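Putative sugar binding protein (PDB 3KEZ) probably binds sugars or other nutrients at the outer membrane, as a calcium-containing member of the SusD family. Local coordinates at residues 147-152 against 161-166; 336-341 against 389-394. All coordinates share one frame; numbering follows the deposited sequence.

Contact 1 (147-152 against 161-166)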
ATOM      1  N   GLY A 147      -2.098 -13.347  13.605  1.00 10.85           N
ATOM      2  CA  GLY A 147      -2.577 -12.304  12.727  1.00 12.00           C
ATOM      3  C   GLY A 147      -3.746 -11.583  13.399  1.00 11.73           C
ATOM      4  O   GLY A 147      -3.595 -11.044  14.509  1.00 12.10           O
ATOM      5  N   VAL A 148      -4.898 -11.607  12.733  1.00  9.34           N
ATOM      6  CA  VAL A 148      -6.139 -11.000  13.240  1.00  8.92           C
ATOM      7  C   VAL A 148      -7.292 -11.981  13.019  1.00 11.14           C
ATOM      8  O   VAL A 148      -7.117 -12.994  12.348  1.00  8.67           O
ATOM      9  CB  VAL A 148      -6.431  -9.689  12.527  1.00  9.39           C
ATOM     10  CG1 VAL A 148      -5.281  -8.683  12.750  1.00 10.11           C
ATOM     11  CG2 VAL A 148      -6.658  -9.958  11.021  1.00  7.15           C
ATOM     12  N   PRO A 149      -8.488 -11.691  13.566  1.00 11.02           N
ATOM     13  CA  PRO A 149      -9.615 -12.538  13.236  1.00  9.96           C
ATOM     14  C   PRO A 149     -10.036 -12.484  11.785  1.00 10.00           C
ATOM     15  O   PRO A 149     -10.223 -11.407  11.229  1.00  9.59           O
ATOM     16  CB  PRO A 149     -10.758 -11.968  14.107  1.00 11.60           C
ATOM     17  CG  PRO A 149     -10.054 -11.337  15.269  1.00 12.90           C
ATOM     18  CD  PRO A 149      -8.821 -10.736  14.641  1.00  9.90           C
ATOM     19  N   ILE A 150     -10.236 -13.658  11.210  1.00  9.14           N
ATOM     20  CA  ILE A 150     -10.785 -13.822   9.868  1.00 11.01           C
ATOM     21  C   ILE A 150     -12.302 -13.789  10.073  1.00 12.29           C
ATOM     22  O   ILE A 150     -12.866 -14.673  10.721  1.00 12.92           O
ATOM     23  CB  ILE A 150     -10.348 -15.173   9.275  1.00  9.51           C
ATOM     24  CG1 ILE A 150      -8.809 -15.174   9.061  1.00  8.39           C
ATOM     25  CG2 ILE A 150     -11.114 -15.483   7.958  1.00 15.77           C
ATOM     26  CD1 ILE A 150      -8.189 -16.589   8.906  1.00  5.72           C
ATOM     27  N   VAL A 151     -12.930 -12.776   9.510  1.00 14.08           N
ATOM     28  CA  VAL A 151     -14.361 -12.559   9.603  1.00 13.03           C
ATOM     29  C   VAL A 151     -14.915 -12.628   8.203  1.00 10.44           C
ATOM     30  O   VAL A 151     -14.601 -11.792   7.367  1.00 13.96           O
ATOM     31  CB  VAL A 151     -14.637 -11.170  10.200  1.00 15.20           C
ATOM     32  CG1 VAL A 151     -16.147 -10.894  10.232  1.00 18.86           C
ATOM     33  CG2 VAL A 151     -14.010 -11.063  11.598  1.00 12.66           C
ATOM     34  N   LYS A 152     -15.732 -13.635   7.936  1.00 11.38           N
ATOM     35  CA  LYS A 152     -16.249 -13.864   6.594  1.00 12.84           C
ATOM     36  C   LYS A 152     -17.777 -13.771   6.519  1.00 14.19           C
ATOM     37  O   LYS A 152     -18.359 -13.875   5.431  1.00 12.42           O
ATOM     38  CB  LYS A 152     -15.746 -15.225   6.079  1.00 14.73           C
ATOM     39  CG  LYS A 152     -14.285 -15.147   5.609  1.00 16.62           C
ATOM     40  CD  LYS A 152     -13.665 -16.462   5.314  1.00 20.80           C
ATOM     41  CE  LYS A 152     -14.008 -16.943   3.930  1.00 22.34           C
ATOM     42  NZ  LYS A 152     -13.267 -18.205   3.704  1.00 16.83           N
ATOM     43  N   PRO A 161     -14.638 -13.014  18.180  1.00 17.26           N
ATOM     44  CA  PRO A 161     -13.654 -13.912  17.613  1.00 17.94           C
ATOM     45  C   PRO A 161     -12.253 -13.704  18.196  1.00 15.79           C
ATOM     46  O   PRO A 161     -11.891 -12.598  18.615  1.00 16.31           O
ATOM     47  CB  PRO A 161     -13.699 -13.578  16.113  1.00 17.36           C
ATOM     48  CG  PRO A 161     -14.072 -12.172  16.061  1.00 19.25           C
ATOM     49  CD  PRO A 161     -14.894 -11.867  17.292  1.00 18.49           C
ATOM     50  N   ALA A 162     -11.503 -14.796  18.231  1.00 12.00           N
ATOM     51  CA  ALA A 162     -10.097 -14.782  18.599  1.00 12.88           C
ATOM     52  C   ALA A 162      -9.291 -14.545  17.310  1.00 12.40           C
ATOM     53  O   ALA A 162      -9.793 -14.713  16.170  1.00 10.53           O
ATOM     54  CB  ALA A 162      -9.699 -16.116  19.213  1.00  8.91           C
ATOM     55  N   ARG A 163      -8.028 -14.178  17.499  1.00 10.05           N
ATOM     56  CA  ARG A 163      -7.134 -13.907  16.397  1.00  9.38           C
ATOM     57  C   ARG A 163      -6.762 -15.236  15.720  1.00  9.69           C
ATOM     58  O   ARG A 163      -6.448 -16.216  16.396  1.00  8.33           O
ATOM     59  CB  ARG A 163      -5.879 -13.212  16.931  1.00  7.21           C
ATOM     60  CG  ARG A 163      -6.139 -11.828  17.459  1.00  8.29           C
ATOM     61  CD  ARG A 163      -4.920 -11.237  18.119  1.00  5.42           C
ATOM     62  NE  ARG A 163      -3.906 -10.864  17.145  1.00  9.64           N
ATOM     63  CZ  ARG A 163      -2.735 -10.321  17.438  1.00 13.05           C
ATOM     64  NH1 ARG A 163      -2.412 -10.064  18.695  1.00  9.91           N
ATOM     65  NH2 ARG A 163      -1.877 -10.041  16.446  1.00 11.22           N
ATOM     66  N   ASN A 164      -6.868 -15.293  14.399  1.00 10.60           N
ATOM     67  CA  ASN A 164      -6.266 -16.407  13.646  1.00  9.00           C
ATOM     68  C   ASN A 164      -4.749 -16.208  13.488  1.00  8.84           C
ATOM     69  O   ASN A 164      -4.207 -15.154  13.846  1.00  8.22           O
ATOM     70  CB  ASN A 164      -6.941 -16.498  12.292  1.00 10.11           C
ATOM     71  CG  ASN A 164      -8.356 -16.959  12.419  1.00 10.07           C
ATOM     72  OD1 ASN A 164      -9.295 -16.154  12.560  1.00  9.09           O
ATOM     73  ND2 ASN A 164      -8.513 -18.260  12.485  1.00 14.38           N
ATOM     74  N   THR A 165      -4.054 -17.192  12.938  1.00  7.95           N
ATOM     75  CA  THR A 165      -2.630 -17.035  12.763  1.00  4.84           C
ATOM     76  C   THR A 165      -2.362 -16.225  11.503  1.00  7.23           C
ATOM     77  O   THR A 165      -3.245 -16.089  10.605  1.00  4.14           O
ATOM     78  CB  THR A 165      -1.897 -18.378  12.672  1.00  7.48           C
ATOM     79  OG1 THR A 165      -2.380 -19.075  11.534  1.00  4.15           O
ATOM     80  CG2 THR A 165      -2.077 -19.208  13.970  1.00  5.78           C
ATOM     81  N   VAL A 166      -1.152 -15.682  11.429  1.00  9.05           N
ATOM     82  CA  VAL A 166      -0.715 -15.000  10.221  1.00  9.59           C
ATOM     83  C   VAL A 166      -0.847 -15.960   9.008  1.00 10.22           C
ATOM     84  O   VAL A 166      -1.327 -15.549   7.962  1.00 10.54           O
ATOM     85  CB  VAL A 166       0.699 -14.410  10.366  1.00  9.74           C
ATOM     86  CG1 VAL A 166       1.270 -14.055   9.018  1.00  9.13           C
ATOM     87  CG2 VAL A 166       0.716 -13.212  11.347  1.00  7.59           C
TER

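Contact 2 (336-341 against 389-394)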
ATOM      1  N   ARG A 336       0.473   0.813  -8.597  1.00 10.89           N
ATOM      2  CA  ARG A 336       1.085   1.274  -9.823  1.00 12.15           C
ATOM      3  C   ARG A 336       1.775   0.155 -10.606  1.00 11.14           C
ATOM      4  O   ARG A 336       2.378  -0.743  -9.994  1.00  9.24           O
ATOM      5  CB  ARG A 336       2.150   2.329  -9.498  1.00  8.22           C
ATOM      6  CG  ARG A 336       1.593   3.614  -8.918  1.00 14.49           C
ATOM      7  CD  ARG A 336       2.522   4.792  -9.181  1.00 14.19           C
ATOM      8  NE  ARG A 336       3.722   4.769  -8.356  1.00  9.61           N
ATOM      9  CZ  ARG A 336       4.998   4.782  -8.771  1.00 10.53           C
ATOM     10  NH1 ARG A 336       5.319   4.756 -10.051  1.00  9.59           N
ATOM     11  NH2 ARG A 336       5.978   4.804  -7.869  1.00  8.75           N
ATOM     12  N   LEU A 337       1.733   0.250 -11.947  1.00 11.62           N
ATOM     13  CA  LEU A 337       2.464  -0.681 -12.812  1.00  9.19           C
ATOM     14  C   LEU A 337       3.948  -0.800 -12.462  1.00 10.68           C
ATOM     15  O   LEU A 337       4.505  -1.890 -12.572  1.00  9.22           O
ATOM     16  CB  LEU A 337       2.342  -0.307 -14.263  1.00  9.45           C
ATOM     17  CG  LEU A 337       2.821  -1.322 -15.285  1.00  7.99           C
ATOM     18  CD1 LEU A 337       2.052  -2.691 -15.229  1.00 11.79           C
ATOM     19  CD2 LEU A 337       2.668  -0.687 -16.685  1.00 12.81           C
ATOM     20  N   SER A 338       4.571   0.295 -12.004  1.00  9.90           N
ATOM     21  CA  SER A 338       5.968   0.273 -11.568  1.00  8.47           C
ATOM     22  C   SER A 338       6.202  -0.793 -10.494  1.00  8.72           C
ATOM     23  O   SER A 338       7.241  -1.430 -10.498  1.00  8.87           O
ATOM     24  CB  SER A 338       6.428   1.657 -11.041  1.00  9.17           C
ATOM     25  OG  SER A 338       6.565   2.640 -12.046  1.00  9.34           O
ATOM     26  N   GLU A 339       5.236  -0.983  -9.578  1.00 10.94           N
ATOM     27  CA  GLU A 339       5.360  -2.020  -8.555  1.00 12.11           C
ATOM     28  C   GLU A 339       5.304  -3.430  -9.180  1.00 11.49           C
ATOM     29  O   GLU A 339       6.066  -4.312  -8.738  1.00 11.75           O
ATOM     30  CB  GLU A 339       4.349  -1.907  -7.394  1.00 12.69           C
ATOM     31  CG  GLU A 339       4.655  -2.932  -6.255  1.00 10.51           C
ATOM     32  CD  GLU A 339       3.516  -3.196  -5.312  1.00  9.87           C
ATOM     33  OE1 GLU A 339       2.519  -2.453  -5.364  1.00 10.02           O
ATOM     34  OE2 GLU A 339       3.629  -4.133  -4.462  1.00 15.71           O
ATOM     35  N   ALA A 340       4.447  -3.669 -10.173  1.00 12.27           N
ATOM     36  CA  ALA A 340       4.481  -4.984 -10.825  1.00 11.08           C
ATOM     37  C   ALA A 340       5.869  -5.248 -11.371  1.00 12.07           C
ATOM     38  O   ALA A 340       6.369  -6.355 -11.189  1.00 15.16           O
ATOM     39  CB  ALA A 340       3.413  -5.183 -11.902  1.00  6.27           C
ATOM     40  N   TYR A 341       6.514  -4.254 -11.989  1.00  9.14           N
ATOM     41  CA  TYR A 341       7.886  -4.449 -12.499  1.00  8.89           C
ATOM     42  C   TYR A 341       8.861  -4.828 -11.370  1.00 10.48           C
ATOM     43  O   TYR A 341       9.651  -5.742 -11.524  1.00  9.07           O
ATOM     44  CB  TYR A 341       8.403  -3.220 -13.238  1.00  7.98           C
ATOM     45  CG  TYR A 341       8.017  -3.191 -14.687  1.00  8.39           C
ATOM     46  CD1 TYR A 341       6.734  -2.789 -15.073  1.00 12.28           C
ATOM     47  CD2 TYR A 341       8.931  -3.513 -15.672  1.00 11.89           C
ATOM     48  CE1 TYR A 341       6.360  -2.802 -16.417  1.00 12.33           C
ATOM     49  CE2 TYR A 341       8.590  -3.495 -17.004  1.00 14.65           C
ATOM     50  CZ  TYR A 341       7.296  -3.150 -17.373  1.00 11.55           C
ATOM     51  OH  TYR A 341       6.945  -3.119 -18.699  1.00  8.89           O
ATOM     52  N   ARG A 389      12.884   1.243  -3.089  1.00 12.03           N
ATOM     53  CA  ARG A 389      12.727   2.333  -2.131  1.00 11.47           C
ATOM     54  C   ARG A 389      12.751   3.725  -2.806  1.00  9.20           C
ATOM     55  O   ARG A 389      12.069   4.643  -2.363  1.00  8.28           O
ATOM     56  CB  ARG A 389      13.762   2.235  -1.008  1.00 11.95           C
ATOM     57  CG  ARG A 389      15.161   2.653  -1.429  1.00 10.63           C
ATOM     58  CD  ARG A 389      16.220   2.003  -0.599  1.00 11.63           C
ATOM     59  NE  ARG A 389      16.371   2.734   0.635  1.00  8.58           N
ATOM     60  CZ  ARG A 389      17.412   2.643   1.455  1.00 14.96           C
ATOM     61  NH1 ARG A 389      18.434   1.836   1.184  1.00 13.87           N
ATOM     62  NH2 ARG A 389      17.423   3.364   2.560  1.00  7.70           N
ATOM     63  N   LYS A 390      13.522   3.870  -3.882  1.00  9.25           N
ATOM     64  CA  LYS A 390      13.534   5.118  -4.641  1.00 11.64           C
ATOM     65  C   LYS A 390      12.231   5.282  -5.352  1.00  9.68           C
ATOM     66  O   LYS A 390      11.640   6.368  -5.310  1.00  9.64           O
ATOM     67  CB  LYS A 390      14.698   5.190  -5.630  1.00 13.95           C
ATOM     68  CG  LYS A 390      16.090   5.100  -4.968  1.00 10.60           C
ATOM     69  CD  LYS A 390      17.224   5.087  -6.046  1.00  9.98           C
ATOM     70  CE  LYS A 390      18.550   4.788  -5.410  1.00 19.92           C
ATOM     71  NZ  LYS A 390      19.539   4.439  -6.435  1.00 24.38           N
ATOM     72  N   GLU A 391      11.725   4.195  -5.939  1.00  8.89           N
ATOM     73  CA  GLU A 391      10.471   4.266  -6.690  1.00  8.13           C
ATOM     74  C   GLU A 391       9.217   4.479  -5.831  1.00 10.13           C
ATOM     75  O   GLU A 391       8.321   5.213  -6.229  1.00  8.64           O
ATOM     76  CB  GLU A 391      10.303   3.009  -7.552  1.00 11.44           C
ATOM     77  CG  GLU A 391       9.132   3.120  -8.478  1.00  6.57           C
ATOM     78  CD  GLU A 391       9.278   4.279  -9.440  1.00 14.83           C
ATOM     79  OE1 GLU A 391      10.367   4.394 -10.063  1.00 11.68           O
ATOM     80  OE2 GLU A 391       8.314   5.069  -9.585  1.00  7.89           O
ATOM     81  N   LEU A 392       9.150   3.865  -4.648  1.00  8.82           N
ATOM     82  CA  LEU A 392       7.914   3.793  -3.893  1.00  8.58           C
ATOM     83  C   LEU A 392       7.888   4.645  -2.610  1.00  8.81           C
ATOM     84  O   LEU A 392       7.001   4.504  -1.795  1.00 10.98           O
ATOM     85  CB  LEU A 392       7.585   2.336  -3.586  1.00  8.74           C
ATOM     86  CG  LEU A 392       7.353   1.417  -4.815  1.00  8.78           C
ATOM     87  CD1 LEU A 392       6.883   0.015  -4.343  1.00  8.21           C
ATOM     88  CD2 LEU A 392       6.298   1.998  -5.756  1.00  8.19           C
ATOM     89  N   VAL A 393       8.866   5.522  -2.449  1.00 10.67           N
ATOM     90  CA  VAL A 393       8.894   6.469  -1.341  1.00  6.86           C
ATOM     91  C   VAL A 393       7.549   7.251  -1.243  1.00  7.79           C
ATOM     92  O   VAL A 393       6.995   7.738  -2.268  1.00  6.74           O
ATOM     93  CB  VAL A 393      10.135   7.383  -1.415  1.00  5.45           C
ATOM     94  CG1 VAL A 393      10.126   8.263  -2.669  1.00  5.61           C
ATOM     95  CG2 VAL A 393      10.275   8.178  -0.128  1.00  6.91           C
ATOM     96  N   ALA A 394       7.001   7.258  -0.015  1.00 10.84           N
ATOM     97  CA  ALA A 394       5.721   7.961   0.355  1.00 11.62           C
ATOM     98  C   ALA A 394       4.449   7.236  -0.127  1.00 12.26           C
ATOM     99  O   ALA A 394       3.342   7.791  -0.044  1.00 10.48           O
ATOM    100  CB  ALA A 394       5.726   9.454  -0.089  1.00 12.09           C
TER

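Contact 1 (147-152 against 161-166)
Five hydrogen bonds tie G147, V148 and I150 to R163 and N164, joining two parts of the connection between helix 138-141 and helix 166-183. Two are backbone to backbone: G147 N gives its hydrogen to N164 O (2.8 Å), and N164 N gives its own to V148 O (3.1 Å).

Three more bonds use side chains. R163 comes side-on, NE and NH2 converging on G147 O, with NE at 2.7 Å from it. The oxygen lies in the guanidinium plane, and the bend at chi3 (72°) turns the group's edge to it. NH1 and NH2 also reach K454 O and N456 OD1, so the long, many-handed arginine joins this loop to the C-terminal tail. The side-chain amide of N164 offers both an acceptor and a donor, which suits asparagine to a bridging place: its OD1 accepts from I150 N at 3.0 Å in a nearly straight bond (171°), while ND2 goes to E168 in the first turn of helix 166-183. T165 is the N-cap of that helix.

Van der Waals contacts accompany these bonds. I150 CD1 rests 3.5 Å from N164 CG, the two side chains crossing at about a right angle. The P149 ring lies against P161 and A162, its CB making an apolar contact with P161 CG at 3.9 Å and its CG close to A162 O; proline suits the place because its nitrogen has no hydrogen needing an acceptor. Glycine at 147 allows the close backbone approach to V166, whose CG2 is 3.7 Å from G147 CA.

With both G147 polar atoms bonded and the side-chain amide of N164 divided between loop and helix, the contact probably fixes how the chain enters helix 166-183 through directional polar bonds.

Contact 2 (336-341 against 389-394)
E391 OE2 is gripped by both terminal nitrogens of R336, NH2 at 2.9 Å and NH1 at 3.0 Å, in an end-on salt bridge focused on one oxygen. It lies in the helical SusD fold, between the start of helix 337-350 and the C-terminal part of helix 381-392. NH2 uses the anti lone pair of OE2, whereas NH1 meets that side 32° out of the carboxylate plane, and the two flat groups stand 56° apart. Y239 OH is a further partner of OE2, and OE1 pairs with R302 and R367.

R336 in turn has E395 at NE and E254 at NH1. Such a buried network of alternating charges probably keeps both groups ionised, and arginine, with five N-H bonds, can serve several carboxylates at once. E391 has its CG anti to the backbone N (chi1 -172°), then bends at chi2 to bring OE2 to the guanidinium.

S338, small enough for the close passage, lets its CB approach E391 CG at 4.0 Å while its OG bonds to E254. E339 turns its carboxylate to R204 and R388, and its CG lies 4.2 Å from L392 CD1. The other branch of that leucine, CD2, approaches the R336 guanidinium obliquely, 3.5 Å from NH2.

The two contacts follow one another along the chain, contact 1 closing before contact 2 opens, and they do not touch: their centres are 30 Å apart and their nearest atoms about 17 Å. Contact 1 lies about 21 Å from the centre of the chain, away from the calcium, in the range assigned to the starch-binding family; contact 2 is deeper, about 10 Å from that centre, in the SusD range. The side chain of R336 is about 11 Å from that of N331, a calcium ligand together with N261, Q322, E325 and D329, so contact 2 is in the same region as the metal site but contributes no ligand. Their arginines grip differently: side-on to a backbone carbonyl in contact 1, end-on to a carboxylate oxygen in contact 2.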